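Local coordinates for protein NeuRonal IgCAM-5 (Caenorhabditis elegans, PDB 6ON6) that probably acts as a cell-surface adhesion receptor of the immunoglobulin superfamily in the nervous system, the piece described being its first, homodimer-forming Ig domain, at residues A18-D23 with N82-D87; E64-I69 with V77-N82. One frame throughout, in Å; residues are numbered along the deposited sequence.

Interaction 1: A18-D23 with N82-D87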
loop_
_atom_site.group_PDB
_atom_site.type_symbol
_atom_site.label_atom_id
_atom_site.label_comp_id
_atom_site.label_asym_id
_atom_site.label_seq_id
_atom_site.Cartn_x
_atom_site.Cartn_y
_atom_site.Cartn_z
ATOM N N ALA A 18 -0.558 20.176 12.157
ATOM C CA ALA A 18 -1.882 20.673 11.784
ATOM C C ALA A 18 -2.764 20.695 13.011
ATOM O O ALA A 18 -2.604 19.877 13.920
ATOM C CB ALA A 18 -2.523 19.753 10.754
ATOM N N LEU A 19 -3.692 21.643 13.023
ATOM C CA LEU A 19 -4.807 21.608 13.970
ATOM C C LEU A 19 -5.941 20.769 13.399
ATOM O O LEU A 19 -6.039 20.581 12.196
ATOM C CB LEU A 19 -5.336 23.020 14.221
ATOM C CG LEU A 19 -4.349 24.016 14.847
ATOM C CD1 LEU A 19 -4.968 25.385 15.058
ATOM C CD2 LEU A 19 -3.599 23.537 16.068
ATOM N N LEU A 20 -6.849 20.308 14.275
ATOM C CA LEU A 20 -8.025 19.596 13.782
ATOM C C LEU A 20 -8.754 20.433 12.737
ATOM O O LEU A 20 -9.000 21.630 12.940
ATOM C CB LEU A 20 -9.015 19.289 14.918
ATOM C CG LEU A 20 -8.524 18.374 16.028
ATOM C CD1 LEU A 20 -9.639 18.152 17.013
ATOM C CD2 LEU A 20 -8.043 17.051 15.460
ATOM N N GLY A 21 -9.129 19.786 11.635
ATOM C CA GLY A 21 -9.844 20.411 10.545
ATOM C C GLY A 21 -8.972 21.050 9.483
ATOM O O GLY A 21 -9.498 21.456 8.445
ATOM N N GLN A 22 -7.658 21.177 9.718
ATOM C CA GLN A 22 -6.766 21.821 8.775
ATOM C C GLN A 22 -6.482 20.846 7.635
ATOM O O GLN A 22 -6.488 19.628 7.836
ATOM C CB GLN A 22 -5.438 22.154 9.482
ATOM C CG GLN A 22 -4.438 22.987 8.701
ATOM C CD GLN A 22 -3.256 23.420 9.572
ATOM O OE1 GLN A 22 -3.416 23.639 10.785
ATOM N NE2 GLN A 22 -2.053 23.560 8.953
ATOM N N ASP A 23 -6.234 21.378 6.431
ATOM C CA ASP A 23 -5.793 20.529 5.320
ATOM C C ASP A 23 -4.276 20.554 5.233
ATOM O O ASP A 23 -3.675 21.602 5.442
ATOM C CB ASP A 23 -6.330 21.025 3.977
ATOM C CG ASP A 23 -7.853 20.962 3.855
ATOM O OD1 ASP A 23 -8.543 20.340 4.678
ATOM O OD2 ASP A 23 -8.341 21.576 2.891
ATOM N N ASN A 82 -9.195 17.971 6.204
ATOM C CA ASN A 82 -9.949 17.902 7.462
ATOM C C ASN A 82 -9.233 17.017 8.486
ATOM O O ASN A 82 -9.765 16.046 8.996
ATOM C CB ASN A 82 -11.389 17.406 7.219
ATOM C CG ASN A 82 -12.225 17.443 8.463
ATOM O OD1 ASN A 82 -12.016 18.279 9.350
ATOM N ND2 ASN A 82 -13.149 16.496 8.554
ATOM N N VAL A 83 -7.978 17.372 8.778
ATOM C CA VAL A 83 -7.138 16.494 9.581
ATOM C C VAL A 83 -7.753 16.226 10.956
ATOM O O VAL A 83 -8.298 17.132 11.594
ATOM C CB VAL A 83 -5.737 17.132 9.682
ATOM C CG1 VAL A 83 -4.987 16.542 10.826
ATOM C CG2 VAL A 83 -4.993 16.953 8.347
ATOM N N GLN A 84 -7.657 14.968 11.399
ATOM C CA GLN A 84 -8.173 14.517 12.683
ATOM C C GLN A 84 -7.049 13.780 13.401
ATOM O O GLN A 84 -6.023 13.452 12.815
ATOM C CB GLN A 84 -9.352 13.580 12.449
ATOM C CG GLN A 84 -10.523 14.254 11.728
ATOM C CD GLN A 84 -11.171 15.329 12.538
ATOM O OE1 GLN A 84 -11.425 15.131 13.755
ATOM N NE2 GLN A 84 -11.600 16.409 11.861
ATOM N N GLU A 85 -7.228 13.530 14.687
ATOM C CA GLU A 85 -6.303 12.716 15.465
ATOM C C GLU A 85 -5.943 11.409 14.770
ATOM O O GLU A 85 -4.772 11.018 14.745
ATOM C CB GLU A 85 -6.922 12.399 16.812
ATOM C CG GLU A 85 -7.036 13.578 17.737
ATOM C CD GLU A 85 -7.380 13.120 19.156
ATOM O OE1 GLU A 85 -8.588 13.018 19.512
ATOM O OE2 GLU A 85 -6.416 12.820 19.898
ATOM N N SER A 86 -6.905 10.755 14.135
ATOM C CA SER A 86 -6.635 9.484 13.484
ATOM C C SER A 86 -5.714 9.632 12.278
ATOM O O SER A 86 -5.168 8.623 11.821
ATOM C CB SER A 86 -7.924 8.794 13.052
ATOM O OG SER A 86 -8.719 9.699 12.337
ATOM N N ASP A 87 -5.522 10.856 11.760
ATOM C CA ASP A 87 -4.580 11.069 10.659
ATOM C C ASP A 87 -3.138 11.209 11.109
ATOM O O ASP A 87 -2.252 11.245 10.235
ATOM C CB ASP A 87 -4.999 12.321 9.891
ATOM C CG ASP A 87 -6.378 12.178 9.275
ATOM O OD1 ASP A 87 -6.620 11.141 8.637
ATOM O OD2 ASP A 87 -7.193 13.090 9.426
HETATM O O HOH W 1 -11.956 21.052 7.383
#
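Val-83 is the tightly held part of this contact. Its CG1 sits 4.0 Å from Ala-18 CB, while CG2 comes within 3.1 Å of Gln-22 O. With CG1 roughly anti to the backbone N (chi1 161°), CG2 stands beside that N, so methyl and amide both reach one carbonyl: Val-83 N donates to Gln-22 O at 2.9 Å. At the other end of the residue, Val-83 O accepts Gly-21 N at 2.8 Å, almost straight and in the carbonyl plane, with the CA-H of Leu-20 also turned onto it. The buried side of Val-83 is closed by Val-24, Leu-107 and Val-109. In Ig-fold terms, the A'-to-B turn is laced here to the E-to-F crossover at one end of the sandwich. The turn is type II from Leu-19 to Gln-22, and Gly-21 takes its third position with positive phi (88°). Toward solvent the fit loosens. Leu-20 lies across the crossover with CD2 as its touching atom, 3.7 Å from Glu-85 N and next to Gln-84 CA. Asn-82 OD1 rests 3.3 Å from Gly-21 CA, and a water donates to Gly-21 O and, weakly, to that same OD1. Gln-84 NE2 likewise makes weak bonds to Asn-82. One firmer grip remains on this side: Asp-23 OD1 accepts Asn-82 N at 2.9 Å, nearly along its C-O axis, while OD2 is salt-bridged to Lys-81.

Interaction 2: E64-I69 with V77-N82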
loop_
_atom_site.group_PDB
_atom_site.type_symbol
_atom_site.label_atom_id
_atom_site.label_comp_id
_atom_site.label_asym_id
_atom_site.label_seq_id
_atom_site.Cartn_x
_atom_site.Cartn_y
_atom_site.Cartn_z
ATOM N N GLU A 64 -7.005 13.643 -1.571
ATOM C CA GLU A 64 -6.987 14.076 -2.940
ATOM C C GLU A 64 -5.592 13.819 -3.456
ATOM O O GLU A 64 -4.606 13.913 -2.722
ATOM C CB GLU A 64 -7.364 15.558 -3.081
ATOM C CG GLU A 64 -8.717 15.907 -2.483
ATOM C CD GLU A 64 -9.121 17.341 -2.754
ATOM O OE1 GLU A 64 -8.276 18.091 -3.288
ATOM O OE2 GLU A 64 -10.287 17.707 -2.453
ATOM N N LEU A 65 -5.518 13.464 -4.712
ATOM C CA LEU A 65 -4.231 13.267 -5.342
ATOM C C LEU A 65 -4.203 14.097 -6.601
ATOM O O LEU A 65 -5.127 14.022 -7.416
ATOM C CB LEU A 65 -3.989 11.805 -5.697
ATOM C CG LEU A 65 -2.688 11.543 -6.443
ATOM C CD1 LEU A 65 -1.527 11.725 -5.501
ATOM C CD2 LEU A 65 -2.755 10.145 -6.980
ATOM N N LYS A 66 -3.156 14.907 -6.737
ATOM C CA LYS A 66 -2.882 15.622 -7.973
ATOM C C LYS A 66 -1.640 14.985 -8.550
ATOM O O LYS A 66 -0.517 15.319 -8.151
ATOM C CB LYS A 66 -2.695 17.115 -7.722
ATOM C CG LYS A 66 -4.018 17.754 -7.343
ATOM C CD LYS A 66 -3.925 19.255 -7.229
ATOM C CE LYS A 66 -3.021 19.690 -6.074
ATOM N NZ LYS A 66 -3.755 19.600 -4.764
ATOM N N PRO A 67 -1.796 13.998 -9.420
ATOM C CA PRO A 67 -0.650 13.230 -9.894
ATOM C C PRO A 67 -0.068 13.962 -11.079
ATOM O O PRO A 67 -0.795 14.585 -11.859
ATOM C CB PRO A 67 -1.302 11.926 -10.365
ATOM C CG PRO A 67 -2.636 12.313 -10.817
ATOM C CD PRO A 67 -3.080 13.438 -9.875
ATOM N N ARG A 68 1.261 13.911 -11.184
ATOM C CA ARG A 68 1.969 14.339 -12.387
ATOM C C ARG A 68 1.721 15.810 -12.672
ATOM O O ARG A 68 1.417 16.175 -13.803
ATOM C CB ARG A 68 1.590 13.513 -13.625
ATOM C CG ARG A 68 1.954 12.064 -13.596
ATOM C CD ARG A 68 1.613 11.387 -14.917
ATOM N NE ARG A 68 1.828 9.955 -14.805
ATOM C CZ ARG A 68 3.012 9.369 -14.915
ATOM N NH1 ARG A 68 4.094 10.099 -15.153
ATOM N NH2 ARG A 68 3.110 8.052 -14.780
ATOM N N ILE A 69 1.776 16.645 -11.632
ATOM C CA ILE A 69 1.629 18.089 -11.800
ATOM C C ILE A 69 2.968 18.770 -11.589
ATOM O O ILE A 69 4.010 18.111 -11.508
ATOM C CB ILE A 69 0.517 18.700 -10.920
ATOM C CG1 ILE A 69 0.852 18.612 -9.416
ATOM C CG2 ILE A 69 -0.851 18.028 -11.210
ATOM C CD1 ILE A 69 0.072 19.558 -8.531
ATOM N N VAL A 77 1.088 15.271 -5.408
ATOM C CA VAL A 77 0.687 15.952 -4.185
ATOM C C VAL A 77 -0.512 15.222 -3.611
ATOM O O VAL A 77 -1.571 15.149 -4.255
ATOM C CB VAL A 77 0.315 17.416 -4.439
ATOM C CG1 VAL A 77 -0.036 18.093 -3.135
ATOM C CG2 VAL A 77 1.461 18.147 -5.119
ATOM N N LEU A 78 -0.333 14.682 -2.420
ATOM C CA LEU A 78 -1.406 14.035 -1.676
ATOM C C LEU A 78 -1.919 15.021 -0.634
ATOM O O LEU A 78 -1.157 15.491 0.214
ATOM C CB LEU A 78 -0.847 12.814 -0.961
ATOM C CG LEU A 78 -1.917 12.131 -0.123
ATOM C CD1 LEU A 78 -2.863 11.378 -1.049
ATOM C CD2 LEU A 78 -1.200 11.214 0.815
ATOM N N THR A 79 -3.205 15.343 -0.694
ATOM C CA THR A 79 -3.817 16.196 0.320
ATOM C C THR A 79 -4.601 15.341 1.297
ATOM O O THR A 79 -5.368 14.467 0.877
ATOM C CB THR A 79 -4.768 17.197 -0.332
ATOM O OG1 THR A 79 -4.024 18.018 -1.233
ATOM C CG2 THR A 79 -5.462 18.048 0.696
ATOM N N ILE A 80 -4.361 15.563 2.583
ATOM C CA ILE A 80 -5.225 15.025 3.643
ATOM C C ILE A 80 -6.134 16.154 4.074
ATOM O O ILE A 80 -5.694 17.159 4.640
ATOM C CB ILE A 80 -4.415 14.503 4.832
ATOM C CG1 ILE A 80 -3.402 13.484 4.323
ATOM C CG2 ILE A 80 -5.331 13.805 5.835
ATOM C CD1 ILE A 80 -2.081 13.742 4.783
ATOM N N LYS A 81 -7.412 16.020 3.767
ATOM C CA LYS A 81 -8.367 17.055 4.116
ATOM C C LYS A 81 -8.842 16.861 5.547
ATOM O O LYS A 81 -8.972 15.728 6.028
ATOM C CB LYS A 81 -9.580 16.957 3.186
ATOM C CG LYS A 81 -9.249 17.165 1.679
ATOM C CD LYS A 81 -9.015 18.617 1.386
ATOM C CE LYS A 81 -10.380 19.332 1.390
ATOM N NZ LYS A 81 -10.302 20.812 1.130
ATOM N N ASN A 82 -9.195 17.971 6.204
ATOM C CA ASN A 82 -9.949 17.902 7.462
ATOM C C ASN A 82 -9.233 17.017 8.486
ATOM O O ASN A 82 -9.765 16.046 8.996
ATOM C CB ASN A 82 -11.389 17.406 7.219
ATOM C CG ASN A 82 -12.225 17.443 8.463
ATOM O OD1 ASN A 82 -12.016 18.279 9.350
ATOM N ND2 ASN A 82 -13.149 16.496 8.554
HETATM O O HOH W 2 -6.047 19.651 -2.619
HETATM O O HOH W 3 -8.498 20.465 -1.588
HETATM O O HOH W 4 -3.708 17.058 -3.749
#
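Leu-65 and Leu-78 face each other as a non-hydrogen-bonded antiparallel pair, and each reaches for the other strand's backbone. CG is anti to the backbone N in both (chi1 176° and 178°), and the following bend swings CD1 across the gap: Leu-65 CD1 settles 3.6 Å from Val-77 O, and Leu-78 CD1 3.5 Å from Glu-64 O. The pairs flanking them, Glu-64 with Thr-79 and Lys-66 with Val-77, are hydrogen-bonded, two bonds apiece, and send their side chains to the opposite face of the sheet. There Glu-64 and Thr-79 meet at their CB atoms, while Lys-66 curls back at its far end and crosses Thr-79 at a slant. The two polar ends are joined by water: one molecule accepts from Lys-66 NZ at 2.7 Å and donates both to Val-77 O and to Thr-79 OG1. A second water donates to Thr-79 OG1 and Glu-64 OE1. Since Asp-25 OD1 also bonds to OG1, the threonine's rotation looks well fixed. Glu-64 and Lys-81 have their charged atoms 4.7 Å apart (OE2 to NZ), too far for a direct salt bridge, and the amine pairs with Asp-23 instead. At the hairpin's other end Ile-69 CD1 meets Val-77 CG2 at 3.9 Å, the two side chains crossing near a right angle, Ile-69 being the second residue of a G1 bulge, with Arg-68, opposite Glu-75. This is the D-E hairpin of the Ig fold: strand 75-80 lies between 63-69 and 24-31, and the leucine face looks across the sandwich to Leu-50 and Ser-51 on strand 48-52.

In the fold
The centres of the two interactions lie 15 Å apart, and Asn-82 belongs to both. Interaction 2 is nested inside the loop that interaction 1 closes: the chain passes through 18-23, the end of strand 16-19 and the turn after it, later runs through hairpin 63-69/75-80, then leaves it at 82-87 for strand 89-95. They touch through the Asp-23 to Lys-81 salt bridge, and Ile-80 packs against Asp-87, whose carbonyl bonds to Tyr-91 OH, the tyrosine corner familiar from Ig domains. Interaction 2 pairs edge strand 63-69 with 75-80 in one sheet; interaction 1 joins the chain leaving 75-80 to the end of strand 16-19 in the other, linking the two sheets at this end of the sandwich.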